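Local coordinates for endo-alpha-mannosidase (Bacteroides thetaiotaomicron, PDB 4ACY), which probably hydrolyses internal alpha-mannosidic linkages of mannose-containing N-glycans, as a family 99 glycoside hydrolase built on a TIM barrel, at residues 157-162 and 196-201; 246-251 and 323-328. All coordinates share one frame; numbering follows the deposited sequence.

Interaction 1. Residues 157-162 and 196-201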
loop_
_atom_site.group_PDB
_atom_site.type_symbol
_atom_site.label_atom_id
_atom_site.label_comp_id
_atom_site.label_asym_id
_atom_site.label_seq_id
_atom_site.Cartn_x
_atom_site.Cartn_y
_atom_site.Cartn_z
ATOM N N ASN A 157 3.287 -12.033 -12.811
ATOM C CA ASN A 157 3.678 -12.614 -14.088
ATOM C C ASN A 157 2.448 -12.795 -14.983
ATOM O O ASN A 157 1.426 -13.349 -14.557
ATOM C CB ASN A 157 4.434 -13.938 -13.884
ATOM C CG ASN A 157 5.944 -13.747 -13.719
ATOM O OD1 ASN A 157 6.626 -14.592 -13.137
ATOM N ND2 ASN A 157 6.469 -12.637 -14.235
ATOM N N GLY A 158 2.553 -12.278 -16.206
ATOM C CA GLY A 158 1.500 -12.395 -17.230
ATOM C C GLY A 158 0.334 -11.437 -17.045
ATOM O O GLY A 158 -0.746 -11.628 -17.637
ATOM N N ARG A 159 0.519 -10.418 -16.205
ATOM C CA ARG A 159 -0.534 -9.435 -16.005
ATOM C C ARG A 159 -0.914 -8.736 -17.305
ATOM O O ARG A 159 -0.053 -8.245 -18.051
ATOM C CB ARG A 159 -0.163 -8.408 -14.927
ATOM C CG ARG A 159 -1.340 -7.514 -14.550
ATOM C CD ARG A 159 -1.023 -6.620 -13.338
ATOM N NE ARG A 159 -0.152 -5.516 -13.738
ATOM C CZ ARG A 159 0.152 -4.469 -12.979
ATOM N NH1 ARG A 159 -0.341 -4.360 -11.741
ATOM N NH2 ARG A 159 0.941 -3.515 -13.472
ATOM N N SER A 160 -2.220 -8.701 -17.562
ATOM C CA SER A 160 -2.790 -8.137 -18.776
ATOM C C SER A 160 -4.233 -7.736 -18.457
ATOM O O SER A 160 -4.763 -8.155 -17.432
ATOM C CB SER A 160 -2.790 -9.186 -19.890
ATOM O OG SER A 160 -3.676 -10.248 -19.578
ATOM N N PRO A 161 -4.883 -6.943 -19.338
ATOM C CA PRO A 161 -6.303 -6.687 -19.085
ATOM C C PRO A 161 -7.100 -7.975 -18.803
ATOM O O PRO A 161 -7.919 -7.995 -17.880
ATOM C CB PRO A 161 -6.752 -5.993 -20.373
ATOM C CG PRO A 161 -5.523 -5.200 -20.776
ATOM C CD PRO A 161 -4.367 -6.105 -20.441
ATOM N N GLN A 162 -6.858 -9.033 -19.578
ATOM C CA GLN A 162 -7.568 -10.301 -19.387
ATOM C C GLN A 162 -7.282 -10.965 -18.042
ATOM O O GLN A 162 -8.198 -11.429 -17.377
ATOM C CB GLN A 162 -7.302 -11.286 -20.542
ATOM C CG GLN A 162 -8.019 -12.645 -20.406
ATOM C CD GLN A 162 -9.546 -12.523 -20.269
ATOM O OE1 GLN A 162 -10.194 -11.715 -20.950
ATOM N NE2 GLN A 162 -10.120 -13.325 -19.384
ATOM N N TYR A 196 0.542 1.764 -15.432
ATOM C CA TYR A 196 1.004 2.452 -16.639
ATOM C C TYR A 196 1.849 1.569 -17.550
ATOM O O TYR A 196 2.107 1.941 -18.710
ATOM C CB TYR A 196 1.781 3.718 -16.276
ATOM C CG TYR A 196 3.005 3.455 -15.443
ATOM C CD1 TYR A 196 4.203 3.060 -16.035
ATOM C CD2 TYR A 196 2.957 3.581 -14.052
ATOM C CE1 TYR A 196 5.325 2.807 -15.274
ATOM C CE2 TYR A 196 4.073 3.323 -13.272
ATOM C CZ TYR A 196 5.253 2.941 -13.891
ATOM O OH TYR A 196 6.371 2.695 -13.136
ATOM N N LEU A 197 2.268 0.408 -17.041
ATOM C CA LEU A 197 2.999 -0.566 -17.848
ATOM C C LEU A 197 2.126 -1.237 -18.901
ATOM O O LEU A 197 2.649 -1.807 -19.870
ATOM C CB LEU A 197 3.651 -1.634 -16.967
ATOM C CG LEU A 197 4.771 -1.141 -16.046
ATOM C CD1 LEU A 197 5.308 -2.319 -15.246
ATOM C CD2 LEU A 197 5.893 -0.423 -16.812
ATOM N N ILE A 198 0.814 -1.206 -18.686
ATOM C CA ILE A 198 -0.171 -1.659 -19.658
ATOM C C ILE A 198 -0.755 -0.396 -20.301
ATOM O O ILE A 198 -1.128 0.552 -19.614
ATOM C CB ILE A 198 -1.269 -2.538 -18.972
ATOM C CG1 ILE A 198 -0.666 -3.891 -18.530
ATOM C CG2 ILE A 198 -2.516 -2.729 -19.877
ATOM C CD1 ILE A 198 -1.570 -4.743 -17.684
ATOM N N LYS A 199 -0.801 -0.377 -21.631
ATOM C CA LYS A 199 -1.201 0.811 -22.373
ATOM C C LYS A 199 -2.667 1.202 -22.147
ATOM O O LYS A 199 -3.518 0.333 -22.005
ATOM C CB LYS A 199 -0.946 0.567 -23.868
ATOM C CG LYS A 199 0.520 0.315 -24.198
ATOM C CD LYS A 199 1.287 1.628 -24.342
ATOM C CE LYS A 199 2.744 1.376 -24.707
ATOM N NZ LYS A 199 3.525 1.074 -23.471
ATOM N N PRO A 200 -2.968 2.511 -22.138
ATOM C CA PRO A 200 -4.356 2.943 -21.888
ATOM C C PRO A 200 -5.388 2.259 -22.805
ATOM O O PRO A 200 -6.476 1.880 -22.349
ATOM C CB PRO A 200 -4.306 4.449 -22.153
ATOM C CG PRO A 200 -2.870 4.827 -21.889
ATOM C CD PRO A 200 -2.069 3.659 -22.374
ATOM N N ALA A 201 -5.044 2.073 -24.077
ATOM C CA ALA A 201 -5.974 1.450 -25.021
ATOM C C ALA A 201 -6.293 -0.000 -24.663
ATOM O O ALA A 201 -7.393 -0.481 -24.933
ATOM C CB ALA A 201 -5.449 1.559 -26.456
#

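Interaction 2. Residues 246-251 and 323-328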
loop_
_atom_site.group_PDB
_atom_site.type_symbol
_atom_site.label_atom_id
_atom_site.label_comp_id
_atom_site.label_asym_id
_atom_site.label_seq_id
_atom_site.Cartn_x
_atom_site.Cartn_y
_atom_site.Cartn_z
ATOM N N TYR A 246 -3.683 7.120 -8.027
ATOM C CA TYR A 246 -2.937 7.250 -6.770
ATOM C C TYR A 246 -1.464 7.365 -7.070
ATOM O O TYR A 246 -1.055 7.177 -8.227
ATOM C CB TYR A 246 -3.222 6.083 -5.800
ATOM C CG TYR A 246 -2.578 4.738 -6.122
ATOM C CD1 TYR A 246 -2.822 4.076 -7.337
ATOM C CD2 TYR A 246 -1.757 4.103 -5.180
ATOM C CE1 TYR A 246 -2.228 2.820 -7.613
ATOM C CE2 TYR A 246 -1.187 2.844 -5.424
ATOM C CZ TYR A 246 -1.415 2.212 -6.653
ATOM O OH TYR A 246 -0.872 0.975 -6.930
ATOM N N THR A 247 -0.679 7.680 -6.047
ATOM C CA THR A 247 0.716 8.094 -6.261
ATOM C C THR A 247 1.735 7.112 -5.707
ATOM O O THR A 247 2.890 7.084 -6.161
ATOM C CB THR A 247 0.986 9.496 -5.704
ATOM O OG1 THR A 247 0.787 9.506 -4.287
ATOM C CG2 THR A 247 0.046 10.513 -6.359
ATOM N N TYR A 248 1.287 6.325 -4.725
ATOM C CA TYR A 248 2.060 5.290 -4.035
ATOM C C TYR A 248 3.332 5.720 -3.282
ATOM O O TYR A 248 3.409 5.587 -2.061
ATOM C CB TYR A 248 2.339 4.027 -4.885
ATOM C CG TYR A 248 2.919 2.984 -3.978
ATOM C CD1 TYR A 248 2.099 2.304 -3.079
ATOM C CD2 TYR A 248 4.304 2.768 -3.916
ATOM C CE1 TYR A 248 2.629 1.394 -2.164
ATOM C CE2 TYR A 248 4.851 1.847 -2.991
ATOM C CZ TYR A 248 4.000 1.169 -2.130
ATOM O OH TYR A 248 4.503 0.252 -1.219
ATOM N N PHE A 249 4.342 6.181 -4.022
ATOM C CA PHE A 249 5.695 6.297 -3.464
ATOM C C PHE A 249 5.770 7.223 -2.258
ATOM O O PHE A 249 5.317 8.350 -2.319
ATOM C CB PHE A 249 6.675 6.709 -4.563
ATOM C CG PHE A 249 6.663 5.766 -5.715
ATOM C CD1 PHE A 249 7.212 4.488 -5.576
ATOM C CD2 PHE A 249 6.050 6.118 -6.914
ATOM C CE1 PHE A 249 7.174 3.570 -6.628
ATOM C CE2 PHE A 249 6.006 5.211 -7.980
ATOM C CZ PHE A 249 6.570 3.937 -7.837
ATOM N N ALA A 250 6.336 6.723 -1.160
ATOM C CA ALA A 250 6.351 7.489 0.087
ATOM C C ALA A 250 7.448 8.536 0.097
ATOM O O ALA A 250 7.439 9.426 0.949
ATOM C CB ALA A 250 6.525 6.574 1.261
ATOM N N ALA A 251 8.418 8.399 -0.812
ATOM C CA ALA A 251 9.561 9.320 -0.839
ATOM C C ALA A 251 9.222 10.540 -1.689
ATOM O O ALA A 251 8.980 10.421 -2.898
ATOM C CB ALA A 251 10.786 8.634 -1.365
ATOM N N SER A 323 -4.334 7.541 1.058
ATOM C CA SER A 323 -3.717 6.249 1.247
ATOM C C SER A 323 -2.392 6.411 1.970
ATOM O O SER A 323 -1.713 7.439 1.853
ATOM C CB SER A 323 -3.553 5.493 -0.084
ATOM O OG SER A 323 -2.778 6.241 -1.027
ATOM N N ILE A 324 -2.043 5.389 2.740
ATOM C CA ILE A 324 -0.841 5.408 3.552
ATOM C C ILE A 324 0.144 4.342 3.064
ATOM O O ILE A 324 -0.131 3.137 3.100
ATOM C CB ILE A 324 -1.162 5.212 5.057
ATOM C CG1 ILE A 324 -2.048 6.371 5.554
ATOM C CG2 ILE A 324 0.137 5.146 5.878
ATOM C CD1 ILE A 324 -2.546 6.176 6.968
ATOM N N THR A 325 1.296 4.827 2.610
ATOM C CA THR A 325 2.394 3.970 2.203
ATOM C C THR A 325 3.433 4.044 3.330
ATOM O O THR A 325 4.217 4.985 3.357
ATOM C CB THR A 325 3.008 4.469 0.876
ATOM O OG1 THR A 325 1.996 4.454 -0.149
ATOM C CG2 THR A 325 4.191 3.552 0.460
ATOM N N SER A 326 3.442 3.094 4.271
ATOM C CA SER A 326 2.654 1.863 4.239
ATOM C C SER A 326 2.299 1.448 5.657
ATOM O O SER A 326 2.872 1.962 6.608
ATOM C CB SER A 326 3.505 0.739 3.627
ATOM O OG SER A 326 4.705 0.560 4.374
ATOM N N PHE A 327 1.380 0.496 5.814
ATOM C CA PHE A 327 1.343 -0.175 7.099
ATOM C C PHE A 327 2.662 -0.932 7.341
ATOM O O PHE A 327 3.296 -0.772 8.378
ATOM C CB PHE A 327 0.163 -1.134 7.238
ATOM C CG PHE A 327 0.123 -1.802 8.595
ATOM C CD1 PHE A 327 -0.147 -1.045 9.732
ATOM C CD2 PHE A 327 0.427 -3.151 8.741
ATOM C CE1 PHE A 327 -0.140 -1.619 10.992
ATOM C CE2 PHE A 327 0.429 -3.734 9.999
ATOM C CZ PHE A 327 0.135 -2.966 11.122
ATOM N N ASN A 328 3.078 -1.769 6.395
ATOM C CA ASN A 328 4.154 -2.704 6.710
ATOM C C ASN A 328 4.982 -3.153 5.517
ATOM O O ASN A 328 5.243 -4.352 5.348
ATOM C CB ASN A 328 3.624 -3.932 7.480
ATOM C CG ASN A 328 2.646 -4.777 6.666
ATOM O OD1 ASN A 328 2.014 -4.293 5.716
ATOM N ND2 ASN A 328 2.510 -6.057 7.050
#

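Interaction 1. Residues 157-162 and 196-201
The nearest CA atoms of the two segments are those of Ser160 and Ile198, 7.0 Å apart, and the space between is filled mainly from one side, by the isoleucine. Its two branches divide the work. With CG1 anti to the carbonyl carbon (chi1 -70°) and the chain extended beyond it, CD1 reaches the backbone opposite, 3.8 Å from Ser160 CA, while CG2 turns to the proline ring and lies 3.9 Å from Pro161 CD. The same CD1 methyl brushes the aliphatic part of Arg159, 4.2 Å from its CG. Such a contact illustrates how neighbouring loops of a TIM barrel lean together: residues 157-162 follow strand 148-153 and residues 196-201 follow strand 189-192, adjacent parallel strands, and each loop leads into its helix through a proline. Ser160 is the N-cap of helix 161-175, its side chain capping a backbone N in the first turn while its own N bonds to Thr163 OG1; Lys199 holds the N-cap position of helix 200-207. Beyond the methyl, the Arg159 chain bends at chi3 (76°), and its guanidinium NH1 bonds to Tyr193 O. Trp203 and Glu202 of helix 200-207 extend the packing round Ile198 and Pro161 respectively.

Interaction 2. Residues 246-251 and 323-328
Thr325 carries this contact, meeting Tyr248 and Ala250. Ahead of it, Ser323 directs its CB toward residues 246-251, but its OG is engaged by Ser280 and by Pro279 O on strand 276-281, which runs between the strands leading into the two segments. At Thr325 the side chain splits its roles. Its hydroxyl donates to Tyr248 O over 2.6 Å, a short bond lying in the carbonyl plane on a lone pair, with a C=O...donor angle of 137°. With OG1 beside the backbone N (chi1 -60°), the methyl CG2 falls anti to that N and makes a CH-pi contact over one face of the Tyr248 ring, 3.9 Å from the centroid and shifted toward the rim, with CZ the nearest ring atom at 3.5 Å. Tyr248, which offers both carbonyl and ring to Thr325, is the central residue of a classic gamma turn, closed by Phe249 N bonding to Thr247 O at 2.7 Å. These are loops at the C-terminal ends of the sixth and eighth barrel strands, the end where TIM-barrel enzymes place their active sites; a formate bound near Tyr248 is consistent with a pocket. A valine in place of Thr325 has no hydroxyl, and the buried Tyr248 O would probably be left without its mate across the contact. Thr325 O then packs 3.5 Å from Ala250 CB, and a cis peptide bond turns the chain into Ser326, whose OG bonds to Thr334 OG1 and Glu329 N. Asn328 OD1 accepts from the N of Tyr47, whose hydroxyl pairs with that of Tyr248.

Overall arrangement
The two contacts show how one barrel treats its periphery and its centre differently. Interaction 1 is a surface contact about 20 Å from the centre of the chain, made by apolar touches between loops of neighbouring strands that open into helices. Interaction 2 is buried, about 5 Å from that centre, and joins loops from strands with another between them; there a hydrogen bond and a CH-pi contact work together. The centres of interactions 1 and 2 are about 22 Å apart. They share no segment and do not touch, although their nearest atoms are about 5 Å apart. Along the chain interaction 1 closes before interaction 2 opens, and all four segments belong to the same family 99 barrel.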